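Long-range contact in putative exported protein (Bordetella parapertussis, PDB 3OCJ), which is of unknown function but has a Rossmann-like methyltransferase domain and is probably related to S-adenosylmethionine-dependent methyltransferases: residues G143-L156 with L168-L182. Sequence-based numbering, arbitrary orientation.
Sequences GVQLVGIDYDPEAL and LAGQITLHRQDAWKL
Asp178 CB sits squarely over one face of the Tyr151 ring, 4.0 Å from the ring centroid, in a CH-pi contact. Its carboxylate runs nearly parallel to the ring, and Asp178 OD2 forms a salt bridge with Lys181 NZ, 2.8 Å away. Arg176 NH1 lies over the opposite face, in an off-centre cation-pi contact. NH1 is modelled too close to the ring, so its placement is doubtful. The guanidinium is steeply turned, its plane 68° from the ring. The Arg176 chain bends at chi2 and chi3, which turns its end toward Tyr151. Pro153 CG and CD lie over a face of the guanidinium. The His175 ring is met at its edge, where Val147 CG1 lies 3.8 Å from His175 CD2.

Strands 145-150 and 172-176 pair in parallel, from Leu146 with Ile172 to Asp150 with Arg176. Helix 153-163 links them as a beta-alpha-beta crossover of the Rossmann-like methyltransferase fold. Strand 121-124 pairs with the other side of strand 145-150. Backbone bonds alternate between the strands, such as Thr173 N to Leu146 O at 2.9 Å. Gln171 NE2 reaches Val144 O at 3.0 Å from above the carbonyl plane.

Leu174 CD2 packs on Gly148 CA at 3.9 Å, where the glycine has no side chain. Leu156 CD1, on the helix, packs 3.8 Å from Arg176 CB. On the His175 face of the sheet, Ile149 CD1 meets Leu182 CD1 at 3.6 Å.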
ATOM      1  N   GLY A 143      -8.532 -23.393 -12.926  1.00 18.27           N
ATOM      2  CA  GLY A 143      -9.118 -23.827 -11.670  1.00 19.57           C
ATOM      3  C   GLY A 143      -8.624 -23.112 -10.433  1.00 19.31           C
ATOM      4  O   GLY A 143      -8.913 -23.535  -9.318  1.00 20.13           O
ATOM      5  N   VAL A 144      -7.880 -22.031 -10.619  1.00 17.08           N
ATOM      6  CA  VAL A 144      -7.485 -21.202  -9.488  1.00 17.22           C
ATOM      7  C   VAL A 144      -8.723 -20.615  -8.799  1.00 18.73           C
ATOM      8  O   VAL A 144      -9.676 -20.180  -9.457  1.00 18.75           O
ATOM      9  CB  VAL A 144      -6.519 -20.085  -9.930  1.00 17.12           C
ATOM     10  CG1 VAL A 144      -6.300 -19.077  -8.803  1.00 17.87           C
ATOM     11  CG2 VAL A 144      -5.181 -20.699 -10.381  1.00 19.55           C
ATOM     12  N   GLN A 145      -8.722 -20.627  -7.467  1.00 17.03           N
ATOM     13  CA  GLN A 145      -9.766 -19.961  -6.706  1.00 17.04           C
ATOM     14  C   GLN A 145      -9.173 -18.747  -6.035  1.00 16.05           C
ATOM     15  O   GLN A 145      -8.078 -18.818  -5.476  1.00 17.11           O
ATOM     16  CB  GLN A 145     -10.349 -20.891  -5.649  1.00 19.64           C
ATOM     17  CG  GLN A 145     -10.931 -22.171  -6.227  1.00 20.78           C
ATOM     18  CD  GLN A 145     -11.308 -23.166  -5.152  1.00 30.05           C
ATOM     19  OE1 GLN A 145     -11.489 -22.799  -3.991  1.00 36.52           O
ATOM     20  NE2 GLN A 145     -11.433 -24.432  -5.531  1.00 35.80           N
ATOM     21  N   LEU A 146      -9.887 -17.630  -6.121  1.00 14.47           N
ATOM     22  CA  LEU A 146      -9.441 -16.384  -5.504  1.00 14.64           C
ATOM     23  C   LEU A 146     -10.288 -16.029  -4.295  1.00 13.35           C
ATOM     24  O   LEU A 146     -11.512 -16.124  -4.329  1.00 16.21           O
ATOM     25  CB  LEU A 146      -9.492 -15.230  -6.507  1.00 17.19           C
ATOM     26  CG  LEU A 146      -8.704 -15.398  -7.811  1.00 18.92           C
ATOM     27  CD1 LEU A 146      -8.917 -14.201  -8.728  1.00 21.44           C
ATOM     28  CD2 LEU A 146      -7.221 -15.625  -7.555  1.00 17.84           C
ATOM     29  N   VAL A 147      -9.625 -15.592  -3.231  1.00 14.39           N
ATOM     30  CA  VAL A 147     -10.325 -15.232  -2.004  1.00 13.76           C
ATOM     31  C   VAL A 147      -9.900 -13.825  -1.607  1.00 13.97           C
ATOM     32  O   VAL A 147      -8.711 -13.518  -1.542  1.00 13.78           O
ATOM     33  CB  VAL A 147     -10.010 -16.220  -0.863  1.00 15.38           C
ATOM     34  CG1 VAL A 147     -10.739 -15.816   0.425  1.00 17.19           C
ATOM     35  CG2 VAL A 147     -10.385 -17.639  -1.265  1.00 17.31           C
ATOM     36  N   GLY A 148     -10.870 -12.951  -1.373  1.00 15.06           N
ATOM     37  CA  GLY A 148     -10.553 -11.599  -0.939  1.00 13.72           C
ATOM     38  C   GLY A 148     -11.138 -11.334   0.428  1.00 12.66           C
ATOM     39  O   GLY A 148     -12.311 -11.596   0.658  1.00 15.52           O
ATOM     40  N   ILE A 149     -10.327 -10.808   1.338  1.00 13.07           N
ATOM     41  CA  ILE A 149     -10.809 -10.459   2.664  1.00 14.19           C
ATOM     42  C   ILE A 149     -10.541  -8.978   2.879  1.00 13.07           C
ATOM     43  O   ILE A 149      -9.430  -8.503   2.652  1.00 13.00           O
ATOM     44  CB  ILE A 149     -10.082 -11.286   3.753  1.00 16.15           C
ATOM     45  CG1 ILE A 149     -10.281 -12.785   3.488  1.00 23.80           C
ATOM     46  CG2 ILE A 149     -10.575 -10.907   5.146  1.00 20.84           C
ATOM     47  CD1 ILE A 149      -9.708 -13.679   4.568  1.00 30.45           C
ATOM     48  N   ASP A 150     -11.554  -8.234   3.297  1.00 13.63           N
ATOM     49  CA  ASP A 150     -11.357  -6.814   3.578  1.00 14.59           C
ATOM     50  C   ASP A 150     -12.409  -6.392   4.582  1.00 13.48           C
ATOM     51  O   ASP A 150     -13.501  -6.946   4.600  1.00 16.04           O
ATOM     52  CB  ASP A 150     -11.454  -5.985   2.288  1.00 15.59           C
ATOM     53  CG  ASP A 150     -10.699  -4.668   2.376  1.00 15.25           C
ATOM     54  OD1 ASP A 150     -11.021  -3.849   3.260  1.00 18.10           O
ATOM     55  OD2 ASP A 150      -9.798  -4.427   1.540  1.00 14.45           O
ATOM     56  N   TYR A 151     -12.073  -5.423   5.419  1.00 14.44           N
ATOM     57  CA  TYR A 151     -13.023  -4.956   6.422  1.00 17.02           C
ATOM     58  C   TYR A 151     -13.893  -3.836   5.866  1.00 17.85           C
ATOM     59  O   TYR A 151     -14.941  -3.507   6.437  1.00 21.87           O
ATOM     60  CB  TYR A 151     -12.282  -4.468   7.664  1.00 18.29           C
ATOM     61  CG  TYR A 151     -13.082  -4.547   8.941  1.00 24.89           C
ATOM     62  CD1 TYR A 151     -14.106  -5.475   9.095  1.00 23.98           C
ATOM     63  CD2 TYR A 151     -12.782  -3.719  10.009  1.00 27.18           C
ATOM     64  CE1 TYR A 151     -14.828  -5.550  10.275  1.00 38.35           C
ATOM     65  CE2 TYR A 151     -13.494  -3.788  11.185  1.00 39.78           C
ATOM     66  CZ  TYR A 151     -14.512  -4.702  11.311  1.00 37.40           C
ATOM     67  OH  TYR A 151     -15.212  -4.765  12.490  1.00 52.17           O
ATOM     68  N   ASP A 152     -13.463  -3.256   4.751  1.00 15.45           N
ATOM     69  CA  ASP A 152     -14.194  -2.151   4.131  1.00 17.85           C
ATOM     70  C   ASP A 152     -15.180  -2.689   3.093  1.00 15.69           C
ATOM     71  O   ASP A 152     -14.771  -3.237   2.066  1.00 16.96           O
ATOM     72  CB  ASP A 152     -13.191  -1.208   3.462  1.00 17.13           C
ATOM     73  CG  ASP A 152     -13.846   0.003   2.831  1.00 20.20           C
ATOM     74  OD1 ASP A 152     -15.079   0.157   2.943  1.00 19.85           O
ATOM     75  OD2 ASP A 152     -13.112   0.807   2.226  1.00 24.30           O
ATOM     76  N   PRO A 153     -16.486  -2.535   3.340  1.00 16.88           N
ATOM     77  CA  PRO A 153     -17.473  -3.033   2.375  1.00 17.72           C
ATOM     78  C   PRO A 153     -17.303  -2.381   1.003  1.00 19.28           C
ATOM     79  O   PRO A 153     -17.611  -3.000  -0.005  1.00 20.60           O
ATOM     80  CB  PRO A 153     -18.816  -2.609   2.985  1.00 20.48           C
ATOM     81  CG  PRO A 153     -18.530  -2.303   4.412  1.00 24.11           C
ATOM     82  CD  PRO A 153     -17.110  -1.856   4.489  1.00 19.95           C
ATOM     83  N   GLU A 154     -16.814  -1.144   0.972  1.00 19.38           N
ATOM     84  CA  GLU A 154     -16.574  -0.456  -0.293  1.00 18.96           C
ATOM     85  C   GLU A 154     -15.455  -1.118  -1.087  1.00 22.18           C
ATOM     86  O   GLU A 154     -15.465  -1.102  -2.319  1.00 22.64           O
ATOM     87  CB  GLU A 154     -16.235   1.018  -0.061  1.00 22.35           C
ATOM     88  CG  GLU A 154     -17.414   1.853   0.393  1.00 29.33           C
ATOM     89  CD  GLU A 154     -18.555   1.819  -0.605  1.00 38.83           C
ATOM     90  OE1 GLU A 154     -18.310   2.070  -1.806  1.00 36.96           O
ATOM     91  OE2 GLU A 154     -19.699   1.539  -0.189  1.00 40.16           O
ATOM     92  N   ALA A 155     -14.479  -1.688  -0.383  1.00 18.04           N
ATOM     93  CA  ALA A 155     -13.411  -2.427  -1.042  1.00 17.57           C
ATOM     94  C   ALA A 155     -13.980  -3.658  -1.747  1.00 17.68           C
ATOM     95  O   ALA A 155     -13.643  -3.937  -2.899  1.00 19.69           O
ATOM     96  CB  ALA A 155     -12.333  -2.834  -0.032  1.00 17.70           C
ATOM     97  N   LEU A 156     -14.839  -4.391  -1.048  1.00 17.00           N
ATOM     98  CA  LEU A 156     -15.423  -5.603  -1.616  1.00 18.85           C
ATOM     99  C   LEU A 156     -16.315  -5.284  -2.814  1.00 20.07           C
ATOM    100  O   LEU A 156     -16.236  -5.952  -3.837  1.00 20.30           O
ATOM    101  CB  LEU A 156     -16.186  -6.383  -0.549  1.00 17.74           C
ATOM    102  CG  LEU A 156     -15.299  -6.766   0.636  1.00 17.54           C
ATOM    103  CD1 LEU A 156     -16.079  -7.575   1.643  1.00 20.26           C
ATOM    104  CD2 LEU A 156     -14.052  -7.549   0.172  1.00 18.38           C
ATOM    105  N   LEU A 168     -12.183 -14.791 -14.416  1.00 24.03           N
ATOM    106  CA  LEU A 168     -12.306 -15.451 -13.120  1.00 22.26           C
ATOM    107  C   LEU A 168     -13.378 -14.834 -12.222  1.00 22.07           C
ATOM    108  O   LEU A 168     -13.378 -15.058 -11.017  1.00 21.95           O
ATOM    109  CB  LEU A 168     -10.954 -15.468 -12.390  1.00 21.80           C
ATOM    110  CG  LEU A 168     -10.026 -16.639 -12.733  1.00 23.10           C
ATOM    111  CD1 LEU A 168      -9.625 -16.626 -14.207  1.00 23.69           C
ATOM    112  CD2 LEU A 168      -8.782 -16.641 -11.837  1.00 20.85           C
ATOM    113  N   ALA A 169     -14.293 -14.061 -12.804  1.00 25.18           N
ATOM    114  CA  ALA A 169     -15.337 -13.405 -12.013  1.00 26.77           C
ATOM    115  C   ALA A 169     -16.092 -14.398 -11.128  1.00 23.50           C
ATOM    116  O   ALA A 169     -16.485 -14.078 -10.007  1.00 24.99           O
ATOM    117  CB  ALA A 169     -16.301 -12.655 -12.915  1.00 26.94           C
ATOM    118  N   GLY A 170     -16.287 -15.609 -11.633  1.00 22.49           N
ATOM    119  CA  GLY A 170     -16.996 -16.634 -10.888  1.00 22.06           C
ATOM    120  C   GLY A 170     -16.124 -17.454  -9.948  1.00 22.83           C
ATOM    121  O   GLY A 170     -16.623 -18.347  -9.261  1.00 23.97           O
ATOM    122  N   GLN A 171     -14.829 -17.149  -9.912  1.00 19.76           N
ATOM    123  CA  GLN A 171     -13.875 -17.878  -9.073  1.00 18.66           C
ATOM    124  C   GLN A 171     -13.492 -17.089  -7.835  1.00 18.95           C
ATOM    125  O   GLN A 171     -12.552 -17.446  -7.140  1.00 18.32           O
ATOM    126  CB  GLN A 171     -12.609 -18.198  -9.867  1.00 18.25           C
ATOM    127  CG  GLN A 171     -12.845 -19.176 -10.997  1.00 19.57           C
ATOM    128  CD  GLN A 171     -13.321 -20.525 -10.490  1.00 21.40           C
ATOM    129  OE1 GLN A 171     -14.419 -20.974 -10.818  1.00 22.57           O
ATOM    130  NE2 GLN A 171     -12.488 -21.182  -9.684  1.00 20.82           N
ATOM    131  N   ILE A 172     -14.224 -16.013  -7.567  1.00 16.80           N
ATOM    132  CA  ILE A 172     -13.912 -15.124  -6.456  1.00 18.06           C
ATOM    133  C   ILE A 172     -14.890 -15.292  -5.302  1.00 17.74           C
ATOM    134  O   ILE A 172     -16.104 -15.315  -5.501  1.00 21.61           O
ATOM    135  CB  ILE A 172     -13.911 -13.651  -6.916  1.00 17.58           C
ATOM    136  CG1 ILE A 172     -12.890 -13.454  -8.040  1.00 22.97           C
ATOM    137  CG2 ILE A 172     -13.620 -12.709  -5.746  1.00 20.25           C
ATOM    138  CD1 ILE A 172     -12.967 -12.099  -8.703  1.00 23.92           C
ATOM    139  N   THR A 173     -14.344 -15.421  -4.098  1.00 17.05           N
ATOM    140  CA  THR A 173     -15.131 -15.430  -2.874  1.00 17.69           C
ATOM    141  C   THR A 173     -14.642 -14.281  -2.006  1.00 19.32           C
ATOM    142  O   THR A 173     -13.441 -14.148  -1.759  1.00 18.08           O
ATOM    143  CB  THR A 173     -14.978 -16.751  -2.101  1.00 19.29           C
ATOM    144  OG1 THR A 173     -15.346 -17.851  -2.942  1.00 20.63           O
ATOM    145  CG2 THR A 173     -15.893 -16.759  -0.883  1.00 22.54           C
ATOM    146  N   LEU A 174     -15.568 -13.438  -1.564  1.00 16.98           N
ATOM    147  CA  LEU A 174     -15.219 -12.279  -0.764  1.00 14.52           C
ATOM    148  C   LEU A 174     -15.779 -12.390   0.645  1.00 17.23           C
ATOM    149  O   LEU A 174     -16.890 -12.886   0.855  1.00 20.63           O
ATOM    150  CB  LEU A 174     -15.749 -11.006  -1.422  1.00 17.91           C
ATOM    151  CG  LEU A 174     -15.239 -10.710  -2.833  1.00 17.95           C
ATOM    152  CD1 LEU A 174     -15.959  -9.486  -3.359  1.00 23.31           C
ATOM    153  CD2 LEU A 174     -13.727 -10.493  -2.867  1.00 18.20           C
ATOM    154  N   HIS A 175     -15.008 -11.900   1.605  1.00 17.45           N
ATOM    155  CA  HIS A 175     -15.398 -11.929   3.005  1.00 18.30           C
ATOM    156  C   HIS A 175     -15.131 -10.586   3.643  1.00 18.31           C
ATOM    157  O   HIS A 175     -14.037 -10.042   3.523  1.00 16.90           O
ATOM    158  CB  HIS A 175     -14.599 -12.983   3.763  1.00 18.88           C
ATOM    159  CG  HIS A 175     -14.711 -14.357   3.188  1.00 23.92           C
ATOM    160  ND1 HIS A 175     -15.782 -15.187   3.442  1.00 27.85           N
ATOM    161  CD2 HIS A 175     -13.885 -15.049   2.368  1.00 26.66           C
ATOM    162  CE1 HIS A 175     -15.610 -16.329   2.804  1.00 26.97           C
ATOM    163  NE2 HIS A 175     -14.467 -16.272   2.145  1.00 25.18           N
ATOM    164  N   ARG A 176     -16.135 -10.049   4.324  1.00 18.89           N
ATOM    165  CA  ARG A 176     -15.957  -8.839   5.112  1.00 17.73           C
ATOM    166  C   ARG A 176     -15.502  -9.289   6.493  1.00 19.97           C
ATOM    167  O   ARG A 176     -16.282  -9.862   7.266  1.00 24.16           O
ATOM    168  CB  ARG A 176     -17.271  -8.047   5.200  1.00 20.31           C
ATOM    169  CG  ARG A 176     -17.110  -6.530   5.391  1.00 28.29           C
ATOM    170  CD  ARG A 176     -17.038  -6.114   6.855  1.00 44.93           C
ATOM    171  NE  ARG A 176     -17.931  -4.989   7.141  1.00 53.39           N
ATOM    172  CZ  ARG A 176     -17.619  -3.944   7.906  1.00 49.25           C
ATOM    173  NH1 ARG A 176     -16.429  -3.859   8.476  1.00 51.78           N
ATOM    174  NH2 ARG A 176     -18.501  -2.975   8.105  1.00 55.09           N
ATOM    175  N   GLN A 177     -14.235  -9.027   6.794  1.00 20.92           N
ATOM    176  CA  GLN A 177     -13.619  -9.438   8.045  1.00 23.66           C
ATOM    177  C   GLN A 177     -12.525  -8.446   8.386  1.00 19.47           C
ATOM    178  O   GLN A 177     -11.900  -7.867   7.497  1.00 20.91           O
ATOM    179  CB  GLN A 177     -12.971 -10.822   7.913  1.00 24.02           C
ATOM    180  CG  GLN A 177     -13.923 -11.974   7.637  1.00 35.48           C
ATOM    181  CD  GLN A 177     -13.206 -13.309   7.518  1.00 43.22           C
ATOM    182  OE1 GLN A 177     -13.813 -14.322   7.166  1.00 46.00           O
ATOM    183  NE2 GLN A 177     -11.912 -13.318   7.813  1.00 41.62           N
ATOM    184  N   ASP A 178     -12.302  -8.250   9.677  1.00 22.11           N
ATOM    185  CA  ASP A 178     -11.141  -7.520  10.163  1.00 19.68           C
ATOM    186  C   ASP A 178      -9.891  -8.345   9.891  1.00 16.14           C
ATOM    187  O   ASP A 178      -9.698  -9.421  10.464  1.00 18.23           O
ATOM    188  CB  ASP A 178     -11.305  -7.290  11.663  1.00 16.01           C
ATOM    189  CG  ASP A 178     -10.164  -6.487  12.272  1.00 15.74           C
ATOM    190  OD1 ASP A 178      -9.173  -6.174  11.580  1.00 18.10           O
ATOM    191  OD2 ASP A 178     -10.290  -6.178  13.471  1.00 20.70           O
ATOM    192  N   ALA A 179      -9.037  -7.843   9.010  1.00 19.69           N
ATOM    193  CA  ALA A 179      -7.796  -8.531   8.685  1.00 19.40           C
ATOM    194  C   ALA A 179      -6.971  -8.904   9.920  1.00 17.19           C
ATOM    195  O   ALA A 179      -6.328  -9.947   9.947  1.00 19.42           O
ATOM    196  CB  ALA A 179      -6.960  -7.692   7.719  1.00 19.31           C
ATOM    197  N   TRP A 180      -6.981  -8.049  10.943  1.00 15.09           N
ATOM    198  CA  TRP A 180      -6.213  -8.312  12.160  1.00 15.55           C
ATOM    199  C   TRP A 180      -6.738  -9.493  12.982  1.00 17.40           C
ATOM    200  O   TRP A 180      -6.073  -9.950  13.908  1.00 20.58           O
ATOM    201  CB  TRP A 180      -6.139  -7.050  13.037  1.00 15.30           C
ATOM    202  CG  TRP A 180      -5.477  -5.904  12.343  1.00 13.84           C
ATOM    203  CD1 TRP A 180      -6.088  -4.896  11.660  1.00 14.87           C
ATOM    204  CD2 TRP A 180      -4.067  -5.665  12.233  1.00 12.33           C
ATOM    205  NE1 TRP A 180      -5.151  -4.034  11.149  1.00 13.87           N
ATOM    206  CE2 TRP A 180      -3.900  -4.488  11.476  1.00 12.34           C
ATOM    207  CE3 TRP A 180      -2.932  -6.329  12.710  1.00 12.74           C
ATOM    208  CZ2 TRP A 180      -2.642  -3.948  11.192  1.00 12.96           C
ATOM    209  CZ3 TRP A 180      -1.692  -5.796  12.431  1.00 11.97           C
ATOM    210  CH2 TRP A 180      -1.553  -4.618  11.679  1.00 11.41           C
ATOM    211  N   LYS A 181      -7.927  -9.986  12.642  1.00 16.37           N
ATOM    212  CA  LYS A 181      -8.533 -11.111  13.364  1.00 16.28           C
ATOM    213  C   LYS A 181      -8.603 -12.366  12.491  1.00 16.88           C
ATOM    214  O   LYS A 181      -9.326 -13.311  12.806  1.00 19.19           O
ATOM    215  CB  LYS A 181      -9.934 -10.742  13.869  1.00 19.26           C
ATOM    216  CG  LYS A 181      -9.986  -9.535  14.791  1.00 22.88           C
ATOM    217  CD  LYS A 181     -11.423  -9.278  15.257  1.00 30.18           C
ATOM    218  CE  LYS A 181     -11.598  -7.893  15.876  1.00 33.62           C
ATOM    219  NZ  LYS A 181     -12.455  -6.985  15.038  1.00 28.23           N
ATOM    220  N   LEU A 182      -7.855 -12.374  11.391  1.00 15.89           N
ATOM    221  CA  LEU A 182      -7.837 -13.520  10.488  1.00 16.81           C
ATOM    222  C   LEU A 182      -7.623 -14.815  11.269  1.00 18.48           C
ATOM    223  O   LEU A 182      -6.703 -14.905  12.075  1.00 18.74           O
ATOM    224  CB  LEU A 182      -6.710 -13.346   9.470  1.00 15.86           C
ATOM    225  CG  LEU A 182      -6.585 -14.432   8.405  1.00 19.59           C
ATOM    226  CD1 LEU A 182      -7.802 -14.442   7.493  1.00 21.67           C
ATOM    227  CD2 LEU A 182      -5.312 -14.222   7.596  1.00 19.50           C
TER
HETATM  228  O   HOH W   1     -13.044 -18.528  -4.283  1.00 18.66           O